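Local coordinates for coatomer subunit delta (Saccharomyces cerevisiae, PDB 5FJZ), which probably serves in the coatomer coat that carries dilysine-tagged proteins back from the Golgi to the endoplasmic reticulum, its mu-homology domain binding a tryptophan-based Dsl1 peptide, at residues I15-E21 / Y256-L262; V41-N47 / N100-V106; T126-S130 / E214-M220. One frame throughout, in Å; residues are numbered along the deposited sequence.

Contact 1: residues I15-E21 / Y256-L262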
loop_
_atom_site.group_PDB
_atom_site.type_symbol
_atom_site.label_atom_id
_atom_site.label_comp_id
_atom_site.label_asym_id
_atom_site.label_seq_id
_atom_site.Cartn_x
_atom_site.Cartn_y
_atom_site.Cartn_z
ATOM N N ILE A 15 29.005 2.271 17.047
ATOM C CA ILE A 15 28.006 1.216 16.889
ATOM C C ILE A 15 26.765 1.590 17.667
ATOM O O ILE A 15 26.835 1.864 18.868
ATOM C CB ILE A 15 28.495 -0.162 17.388
ATOM C CG1 ILE A 15 29.653 -0.634 16.484
ATOM C CG2 ILE A 15 27.381 -1.193 17.333
ATOM C CD1 ILE A 15 30.298 -1.918 16.885
ATOM N N LEU A 16 25.602 1.516 16.999
ATOM C CA LEU A 16 24.333 1.669 17.680
ATOM C C LEU A 16 23.424 0.570 17.295
ATOM O O LEU A 16 23.142 0.383 16.086
ATOM C CB LEU A 16 23.691 3.045 17.366
ATOM C CG LEU A 16 22.324 3.302 17.997
ATOM C CD1 LEU A 16 22.427 3.445 19.530
ATOM C CD2 LEU A 16 21.772 4.597 17.457
ATOM N N ILE A 17 22.920 -0.165 18.310
ATOM C CA ILE A 17 22.014 -1.266 18.086
ATOM C C ILE A 17 20.618 -0.868 18.547
ATOM O O ILE A 17 20.458 -0.345 19.653
ATOM C CB ILE A 17 22.499 -2.541 18.850
ATOM C CG1 ILE A 17 23.833 -3.051 18.273
ATOM C CG2 ILE A 17 21.420 -3.594 18.815
ATOM C CD1 ILE A 17 24.563 -3.945 19.241
ATOM N N SER A 18 19.607 -1.061 17.681
ATOM C CA SER A 18 18.239 -0.705 17.989
ATOM C C SER A 18 17.409 -1.968 18.008
ATOM O O SER A 18 17.390 -2.726 17.042
ATOM C CB SER A 18 17.697 0.283 16.966
ATOM O OG SER A 18 16.372 0.615 17.296
ATOM N N ILE A 19 16.692 -2.213 19.135
ATOM C CA ILE A 19 15.824 -3.342 19.207
ATOM C C ILE A 19 14.398 -2.804 19.236
ATOM O O ILE A 19 13.990 -2.110 20.233
ATOM C CB ILE A 19 16.123 -4.150 20.485
ATOM C CG1 ILE A 19 17.578 -4.648 20.477
ATOM C CG2 ILE A 19 15.184 -5.335 20.634
ATOM C CD1 ILE A 19 18.049 -5.244 21.806
ATOM N N LYS A 20 13.673 -3.024 18.143
ATOM C CA LYS A 20 12.374 -2.334 17.957
ATOM C C LYS A 20 11.269 -3.323 17.920
ATOM O O LYS A 20 11.334 -4.284 17.136
ATOM C CB LYS A 20 12.429 -1.545 16.649
ATOM C CG LYS A 20 13.362 -0.348 16.661
ATOM C CD LYS A 20 13.425 0.324 15.263
ATOM C CE LYS A 20 13.827 1.772 15.393
ATOM N NZ LYS A 20 14.332 2.332 14.096
ATOM N N GLU A 21 10.288 -3.199 18.803
ATOM C CA GLU A 21 9.102 -4.076 18.820
ATOM C C GLU A 21 7.821 -3.324 18.603
ATOM O O GLU A 21 7.658 -2.132 19.036
ATOM C CB GLU A 21 9.035 -4.956 20.081
ATOM C CG GLU A 21 10.226 -5.891 20.074
ATOM C CD GLU A 21 10.367 -6.789 21.270
ATOM O OE1 GLU A 21 9.860 -6.400 22.360
ATOM O OE2 GLU A 21 10.938 -7.895 21.106
ATOM N N TYR A 256 29.852 0.220 22.190
ATOM C CA TYR A 256 28.548 0.252 21.481
ATOM C C TYR A 256 27.473 0.796 22.427
ATOM O O TYR A 256 27.702 0.941 23.623
ATOM C CB TYR A 256 28.164 -1.100 20.971
ATOM C CG TYR A 256 27.871 -2.100 22.072
ATOM C CD1 TYR A 256 28.913 -2.812 22.679
ATOM C CD2 TYR A 256 26.566 -2.367 22.478
ATOM C CE1 TYR A 256 28.673 -3.732 23.683
ATOM C CE2 TYR A 256 26.311 -3.266 23.489
ATOM C CZ TYR A 256 27.358 -3.965 24.065
ATOM O OH TYR A 256 27.106 -4.841 25.044
ATOM N N ASP A 257 26.320 1.148 21.862
ATOM C CA ASP A 257 25.151 1.538 22.625
ATOM C C ASP A 257 23.941 0.810 22.075
ATOM O O ASP A 257 23.972 0.299 20.925
ATOM C CB ASP A 257 24.952 3.026 22.418
ATOM C CG ASP A 257 25.220 3.865 23.649
ATOM O OD1 ASP A 257 26.336 3.764 24.168
ATOM O OD2 ASP A 257 24.345 4.659 24.087
ATOM N N VAL A 258 22.863 0.786 22.851
ATOM C CA VAL A 258 21.647 0.063 22.521
ATOM C C VAL A 258 20.472 0.980 22.862
ATOM O O VAL A 258 20.474 1.610 23.943
ATOM C CB VAL A 258 21.537 -1.201 23.336
ATOM C CG1 VAL A 258 20.214 -1.947 23.098
ATOM C CG2 VAL A 258 22.714 -2.161 23.044
ATOM N N ILE A 259 19.527 1.055 21.925
ATOM C CA ILE A 259 18.221 1.614 22.141
ATOM C C ILE A 259 17.180 0.516 22.043
ATOM O O ILE A 259 17.187 -0.239 21.049
ATOM C CB ILE A 259 17.941 2.688 21.118
ATOM C CG1 ILE A 259 18.868 3.851 21.332
ATOM C CG2 ILE A 259 16.440 3.116 21.151
ATOM C CD1 ILE A 259 18.856 4.871 20.237
ATOM N N THR A 260 16.276 0.375 23.042
ATOM C CA THR A 260 15.084 -0.467 22.896
ATOM C C THR A 260 13.812 0.347 22.777
ATOM O O THR A 260 13.740 1.472 23.318
ATOM C CB THR A 260 14.815 -1.436 24.022
ATOM O OG1 THR A 260 14.697 -0.685 25.241
ATOM C CG2 THR A 260 15.923 -2.425 24.143
ATOM N N SER A 261 12.865 -0.143 21.997
ATOM C CA SER A 261 11.533 0.567 21.792
ATOM C C SER A 261 10.375 -0.404 21.671
ATOM O O SER A 261 10.548 -1.583 21.269
ATOM C CB SER A 261 11.494 1.511 20.589
ATOM O OG SER A 261 11.972 0.848 19.437
ATOM N N LEU A 262 9.173 0.090 22.021
ATOM C CA LEU A 262 7.887 -0.618 21.865
ATOM C C LEU A 262 6.843 0.403 21.471
ATOM O O LEU A 262 6.846 1.526 22.041
ATOM C CB LEU A 262 7.452 -1.272 23.160
ATOM C CG LEU A 262 6.133 -2.045 23.123
ATOM C CD1 LEU A 262 6.227 -3.315 22.324
ATOM C CD2 LEU A 262 5.708 -2.357 24.562
HETATM O O HOH W 1 9.293 0.117 18.368
HETATM O O HOH W 2 10.565 -3.203 23.487
#

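Contact 2: residues V41-N47 / N100-V106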
loop_
_atom_site.group_PDB
_atom_site.type_symbol
_atom_site.label_atom_id
_atom_site.label_comp_id
_atom_site.label_asym_id
_atom_site.label_seq_id
_atom_site.Cartn_x
_atom_site.Cartn_y
_atom_site.Cartn_z
ATOM N N VAL A 41 12.419 -6.256 15.291
ATOM C CA VAL A 41 13.607 -6.213 14.462
ATOM C C VAL A 41 14.756 -5.759 15.279
ATOM O O VAL A 41 14.631 -4.850 16.153
ATOM C CB VAL A 41 13.354 -5.303 13.180
ATOM C CG1 VAL A 41 13.219 -3.834 13.532
ATOM C CG2 VAL A 41 14.551 -5.344 12.237
ATOM N N LEU A 42 15.950 -6.281 14.966
ATOM C CA LEU A 42 17.187 -5.834 15.489
ATOM C C LEU A 42 17.952 -5.121 14.365
ATOM O O LEU A 42 18.244 -5.717 13.355
ATOM C CB LEU A 42 17.933 -7.068 15.968
ATOM C CG LEU A 42 19.071 -6.550 16.806
ATOM C CD1 LEU A 42 19.457 -7.406 17.959
ATOM C CD2 LEU A 42 20.253 -6.391 15.926
ATOM N N GLU A 43 18.203 -3.827 14.536
ATOM C CA GLU A 43 18.869 -2.995 13.559
ATOM C C GLU A 43 20.242 -2.605 14.079
ATOM O O GLU A 43 20.432 -2.291 15.277
ATOM C CB GLU A 43 18.084 -1.728 13.304
ATOM C CG GLU A 43 16.799 -1.967 12.551
ATOM C CD GLU A 43 16.001 -0.698 12.303
ATOM O OE1 GLU A 43 16.389 0.389 12.773
ATOM O OE2 GLU A 43 14.968 -0.796 11.640
ATOM N N LEU A 44 21.202 -2.617 13.181
ATOM C CA LEU A 44 22.569 -2.218 13.446
ATOM C C LEU A 44 22.943 -0.994 12.620
ATOM O O LEU A 44 22.697 -0.996 11.423
ATOM C CB LEU A 44 23.476 -3.449 13.077
ATOM C CG LEU A 44 24.978 -3.260 13.185
ATOM C CD1 LEU A 44 25.328 -2.927 14.610
ATOM C CD2 LEU A 44 25.682 -4.540 12.710
ATOM N N ARG A 45 23.491 0.029 13.266
ATOM C CA ARG A 45 24.056 1.196 12.624
ATOM C C ARG A 45 25.539 1.236 13.009
ATOM O O ARG A 45 25.919 1.205 14.206
ATOM C CB ARG A 45 23.376 2.447 13.023
ATOM C CG ARG A 45 21.998 2.728 12.434
ATOM C CD ARG A 45 21.307 3.895 13.124
ATOM N NE ARG A 45 22.096 5.130 13.114
ATOM C CZ ARG A 45 21.793 6.261 13.783
ATOM N NH1 ARG A 45 20.717 6.306 14.520
ATOM N NH2 ARG A 45 22.561 7.335 13.714
ATOM N N ILE A 46 26.373 1.360 12.005
ATOM C CA ILE A 46 27.787 1.548 12.188
ATOM C C ILE A 46 28.312 2.757 11.428
ATOM O O ILE A 46 28.040 2.926 10.246
ATOM C CB ILE A 46 28.570 0.312 11.779
ATOM C CG1 ILE A 46 28.076 -0.880 12.604
ATOM C CG2 ILE A 46 30.053 0.522 12.066
ATOM C CD1 ILE A 46 28.710 -2.181 12.233
ATOM N N ASN A 47 29.027 3.644 12.116
ATOM C CA ASN A 47 29.484 4.841 11.447
ATOM C C ASN A 47 30.978 5.059 11.571
ATOM O O ASN A 47 31.464 6.092 11.156
ATOM C CB ASN A 47 28.673 6.052 11.881
ATOM C CG ASN A 47 28.971 6.501 13.284
ATOM O OD1 ASN A 47 29.858 5.971 14.000
ATOM N ND2 ASN A 47 28.318 7.561 13.636
ATOM N N ASN A 100 28.441 3.321 6.790
ATOM C CA ASN A 100 27.982 4.699 6.611
ATOM C C ASN A 100 26.618 4.994 7.280
ATOM O O ASN A 100 25.760 5.692 6.703
ATOM C CB ASN A 100 27.959 5.041 5.133
ATOM C CG ASN A 100 29.358 5.090 4.509
ATOM O OD1 ASN A 100 30.136 5.967 4.775
ATOM N ND2 ASN A 100 29.653 4.142 3.669
ATOM N N ASP A 101 26.529 4.592 8.551
ATOM C CA ASP A 101 25.437 4.845 9.431
ATOM C C ASP A 101 24.068 4.459 8.856
ATOM O O ASP A 101 23.093 5.064 9.172
ATOM C CB ASP A 101 25.416 6.284 9.876
ATOM C CG ASP A 101 24.981 6.444 11.338
ATOM O OD1 ASP A 101 24.799 5.457 12.036
ATOM O OD2 ASP A 101 24.796 7.594 11.776
ATOM N N GLN A 102 24.029 3.442 8.034
ATOM C CA GLN A 102 22.759 2.892 7.502
ATOM C C GLN A 102 22.155 1.936 8.469
ATOM O O GLN A 102 22.877 1.151 9.155
ATOM C CB GLN A 102 22.941 2.128 6.196
ATOM C CG GLN A 102 23.745 2.880 5.151
ATOM C CD GLN A 102 25.216 2.476 5.081
ATOM O OE1 GLN A 102 25.864 2.155 6.096
ATOM N NE2 GLN A 102 25.767 2.538 3.887
ATOM N N SER A 103 20.834 1.951 8.533
ATOM C CA SER A 103 20.127 1.066 9.493
ATOM C C SER A 103 20.058 -0.303 8.840
ATOM O O SER A 103 19.377 -0.505 7.804
ATOM C CB SER A 103 18.707 1.548 9.857
ATOM O OG SER A 103 18.726 2.787 10.572
ATOM N N LEU A 104 20.746 -1.251 9.416
ATOM C CA LEU A 104 20.846 -2.580 8.851
ATOM C C LEU A 104 20.001 -3.552 9.677
ATOM O O LEU A 104 20.327 -3.825 10.844
ATOM C CB LEU A 104 22.273 -3.049 8.822
ATOM C CG LEU A 104 23.286 -2.117 8.240
ATOM C CD1 LEU A 104 24.689 -2.688 8.461
ATOM C CD2 LEU A 104 23.076 -1.848 6.751
ATOM N N GLY A 105 18.870 -3.994 9.119
ATOM C CA GLY A 105 17.987 -5.008 9.748
ATOM C C GLY A 105 18.648 -6.371 9.689
ATOM O O GLY A 105 19.004 -6.860 8.582
ATOM N N VAL A 106 18.995 -6.929 10.832
ATOM C CA VAL A 106 19.805 -8.176 10.809
ATOM C C VAL A 106 19.005 -9.374 11.264
ATOM O O VAL A 106 19.349 -10.513 10.978
ATOM C CB VAL A 106 21.160 -8.055 11.547
ATOM C CG1 VAL A 106 22.117 -7.062 10.837
ATOM C CG2 VAL A 106 21.032 -7.782 13.020
HETATM O O HOH W 3 18.767 1.833 13.035
HETATM O O HOH W 4 25.574 1.033 9.300
#

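Contact 3: residues T126-S130 / E214-M220. Unlike the reference sequence in segment 126-130: Ala128 (reference Trp).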
loop_
_atom_site.group_PDB
_atom_site.type_symbol
_atom_site.label_atom_id
_atom_site.label_comp_id
_atom_site.label_asym_id
_atom_site.label_seq_id
_atom_site.Cartn_x
_atom_site.Cartn_y
_atom_site.Cartn_z
ATOM N N THR A 126 -10.860 -2.073 28.175
ATOM C CA THR A 126 -12.200 -2.375 28.270
ATOM C C THR A 126 -12.983 -1.095 28.152
ATOM O O THR A 126 -12.473 -0.022 28.529
ATOM C CB THR A 126 -12.553 -2.939 29.696
ATOM O OG1 THR A 126 -11.786 -4.112 29.975
ATOM C CG2 THR A 126 -13.999 -3.321 29.740
ATOM N N THR A 127 -14.185 -1.188 27.656
ATOM C CA THR A 127 -15.003 0.017 27.521
ATOM C C THR A 127 -16.374 -0.185 28.141
ATOM O O THR A 127 -16.908 -1.290 28.121
ATOM C CB THR A 127 -15.127 0.468 26.059
ATOM O OG1 THR A 127 -15.827 -0.479 25.267
ATOM C CG2 THR A 127 -13.774 0.662 25.424
ATOM N N ALA A 128 -16.959 0.935 28.585
ATOM C CA ALA A 128 -18.330 0.986 29.059
ATOM C C ALA A 128 -18.949 2.244 28.491
ATOM O O ALA A 128 -18.358 3.286 28.467
ATOM C CB ALA A 128 -18.345 0.990 30.565
ATOM N N VAL A 129 -20.113 2.101 27.916
ATOM C CA VAL A 129 -20.765 3.208 27.235
ATOM C C VAL A 129 -22.224 3.318 27.725
ATOM O O VAL A 129 -22.858 2.304 27.925
ATOM C CB VAL A 129 -20.712 2.974 25.728
ATOM C CG1 VAL A 129 -21.575 4.002 25.012
ATOM C CG2 VAL A 129 -19.280 3.050 25.211
ATOM N N SER A 130 -22.744 4.535 27.850
ATOM C CA SER A 130 -24.166 4.746 28.120
ATOM C C SER A 130 -24.608 6.129 27.582
ATOM O O SER A 130 -23.788 7.020 27.413
ATOM C CB SER A 130 -24.431 4.593 29.620
ATOM O OG SER A 130 -23.784 5.658 30.302
ATOM N N GLU A 214 -24.362 4.009 19.222
ATOM C CA GLU A 214 -23.301 3.417 19.995
ATOM C C GLU A 214 -22.203 2.784 19.119
ATOM O O GLU A 214 -21.023 3.014 19.363
ATOM C CB GLU A 214 -23.897 2.402 20.951
ATOM C CG GLU A 214 -22.890 1.815 21.900
ATOM C CD GLU A 214 -23.541 1.195 23.120
ATOM O OE1 GLU A 214 -24.621 1.640 23.555
ATOM O OE2 GLU A 214 -22.975 0.242 23.645
ATOM N N ASP A 215 -22.591 2.033 18.098
ATOM C CA ASP A 215 -21.625 1.267 17.277
ATOM C C ASP A 215 -20.686 2.193 16.467
ATOM O O ASP A 215 -19.616 1.757 16.097
ATOM C CB ASP A 215 -22.271 0.268 16.342
ATOM C CG ASP A 215 -22.957 -0.886 17.048
ATOM O OD1 ASP A 215 -22.513 -1.301 18.143
ATOM O OD2 ASP A 215 -23.969 -1.365 16.486
ATOM N N ALA A 216 -21.037 3.464 16.327
ATOM C CA ALA A 216 -20.256 4.456 15.631
ATOM C C ALA A 216 -19.039 4.891 16.409
ATOM O O ALA A 216 -18.089 5.482 15.872
ATOM C CB ALA A 216 -21.106 5.696 15.377
ATOM N N LEU A 217 -19.051 4.587 17.709
ATOM C CA LEU A 217 -17.941 4.941 18.544
ATOM C C LEU A 217 -16.781 3.963 18.342
ATOM O O LEU A 217 -15.737 4.150 18.940
ATOM C CB LEU A 217 -18.380 4.920 20.026
ATOM C CG LEU A 217 -19.445 5.873 20.538
ATOM C CD1 LEU A 217 -19.874 5.409 21.949
ATOM C CD2 LEU A 217 -18.898 7.263 20.610
ATOM N N TYR A 218 -16.989 2.868 17.585
ATOM C CA TYR A 218 -15.985 1.826 17.459
ATOM C C TYR A 218 -15.529 1.656 15.984
ATOM O O TYR A 218 -16.295 2.004 15.086
ATOM C CB TYR A 218 -16.547 0.500 17.979
ATOM C CG TYR A 218 -16.807 0.522 19.433
ATOM C CD1 TYR A 218 -15.833 0.228 20.347
ATOM C CD2 TYR A 218 -18.094 0.781 19.906
ATOM C CE1 TYR A 218 -16.106 0.292 21.728
ATOM C CE2 TYR A 218 -18.366 0.890 21.253
ATOM C CZ TYR A 218 -17.380 0.642 22.156
ATOM O OH TYR A 218 -17.675 0.698 23.505
ATOM N N PRO A 219 -14.284 1.200 15.712
ATOM C CA PRO A 219 -13.187 0.847 16.645
ATOM C C PRO A 219 -12.554 2.048 17.374
ATOM O O PRO A 219 -12.310 3.120 16.805
ATOM C CB PRO A 219 -12.227 0.103 15.757
ATOM C CG PRO A 219 -12.429 0.677 14.338
ATOM C CD PRO A 219 -13.846 1.171 14.281
ATOM N N MET A 220 -12.278 1.898 18.648
ATOM C CA MET A 220 -11.475 2.862 19.362
ATOM C C MET A 220 -10.009 2.400 19.306
ATOM O O MET A 220 -9.705 1.246 19.603
ATOM C CB MET A 220 -11.920 2.938 20.842
ATOM C CG MET A 220 -13.370 3.343 21.025
ATOM S SD MET A 220 -13.856 3.477 22.763
ATOM C CE MET A 220 -15.591 3.905 22.566
#

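Contact 1: residues I15-E21 / Y256-L262
Ile15 to Glu21 and Tyr256 to Leu262 run side by side as parallel neighbours in the mixed beta sheet of the mu-homology domain, joining the first strand of the fold to its last. Six backbone hydrogen bonds pass between them in the regular parallel pattern, the one from Ile259 N to Ile17 O being 2.8 Å long. The tightly packed face carries Ile17, Ile19, Val258 and Thr260. There CD1 of Ile17 comes obliquely to CD2 of the Tyr256 ring at 4.1 Å, and CB of Ile19 meets the methyl CG2 of Thr260. Strand 241-246 covers the beginning of this face through Val244, which touches Ile15, Ile17 and Tyr256. Glu21, also buried here, turns its carboxylate to Trp109 and Thr237. On the other, more open face Ser18, Lys20, Ile259 and Ser261 are partly exposed, while Leu16 is buried. Leu16 CG stands anti to the backbone N (chi1 178°), which brings CD1 to 3.9 Å from Ile259 CD1. Lys20 leads its amine away to a salt bridge with Glu43, while its CG lies 3.3 Å from Ser261 OG. A water at this end donates to Glu21 O and is also hydrogen-bonded to Ser261 OG, 3.0 Å from the water oxygen.

Contact 2: residues V41-N47 / N100-V106
Arg45 grips Asp101 side-on where the loop before strand 104-113 passes the end of strand 33-46, its antiparallel partner in the mu-homology domain sheet. NE binds OD1 at 2.9 Å and NH2 binds OD2 at 3.0 Å, one nitrogen to each carboxylate oxygen. Both oxygens lie close to the guanidinium plane, but the carboxylate is turned 44° against it: OD1 is met from above the carboxylate plane, OD2 on the syn side but tilted out of that plane. A bend at chi3 (56°) folds the arginine round to present this edge. A methionine here would remove both donors and would probably leave the Asp101 carboxylate without its charged mate and freer to turn. The loop is itself tied down: Asp101 N donates to Ile46 O, and Asn47 lies beside the Asp101 side chain with CB 3.8 Å from Asp101 CG.

Further along, the backbones pair directly. Leu44 and Leu104 exchange two hydrogen bonds, and Val106 N donates to Leu42 O. Glu43 and Ser103 are bridged by a water that donates to Glu43 OE1 and Ser103 OG; the same glutamate oxygen takes a salt bridge from Lys20. In the outer shell, Pro10 O receives Arg45 NH1, and Asn183 of a second subunit binds Ser103 OG and Asp101 O. The bound peptide adds to segment 100-106 through backbone hydrogen bonds with Ser103 and Gly105, and aromatic packing from the peptide reaches Leu104 and Val106. Gly105 O also accepts a hydrogen bond from an aromatic side chain of the peptide.

Contact 3: residues T126-S130 / E214-M220
The extended backbone of Thr127 to Val129 faces a short 3-10 turn, Glu214 to Leu217, and the loop after it, the alpha carbons of Val129 and Glu214 being 7.7 Å apart, so side chains alone make the contact. It joins strand 123-131, the outermost strand within this chain of an antiparallel sheet of the mu-homology domain, to the connection leading into strand 220-229. Thr127 and Tyr218 come from opposite directions, and the two hydroxyls meet with OG1 2.8 Å from OH, near the plane of the tyrosine ring at its edge. Thr127 OG1 is also hydrogen-bonded to the carbonyl of Arg29, whose side chain makes a cation-pi contact with the Tyr218 ring. Beside this polar pair, Thr127 CG2 lies 3.9 Å from the sulfur SD of Met220. Val129 divides its two methyls between neighbours. Its chi1 of 171° swings CG1 over beside the carbonyl carbon, and that methyl reaches tip to tip toward CD1 of Leu217 at 3.8 Å, while Glu214 slides past in the opposite direction, its CD 3.9 Å from the same methyl. Phe138 of strand 137-146 touches Val129, Glu214 and Leu217. The other methyl, CG2, approaches the Tyr218 ring obliquely and lies 3.3 Å from its OH.

Overall arrangement
Contacts 1 and 2 are neighbours in one mixed sheet, their centres 10 Å apart: strands 15-27 and 33-46 run antiparallel side by side, giving the local order 104-113, 33-46, 15-27, 257-269. Leu16 N and Ser18 N probably bond to Arg45 O and Glu43 O between them. Contact 3 lies on the other side of the chain's centre, about 36 Å from contact 1 and 41 Å from contact 2 between centres, where strand 123-131 is the outermost strand, within this chain, of another sheet. Along the chain, contact 1 closes a loop that encloses contact 2 and then contact 3. The elongated mu-homology domain thus brings its two ends of sequence together in one sheet, which at contact 2 also receives the peptide.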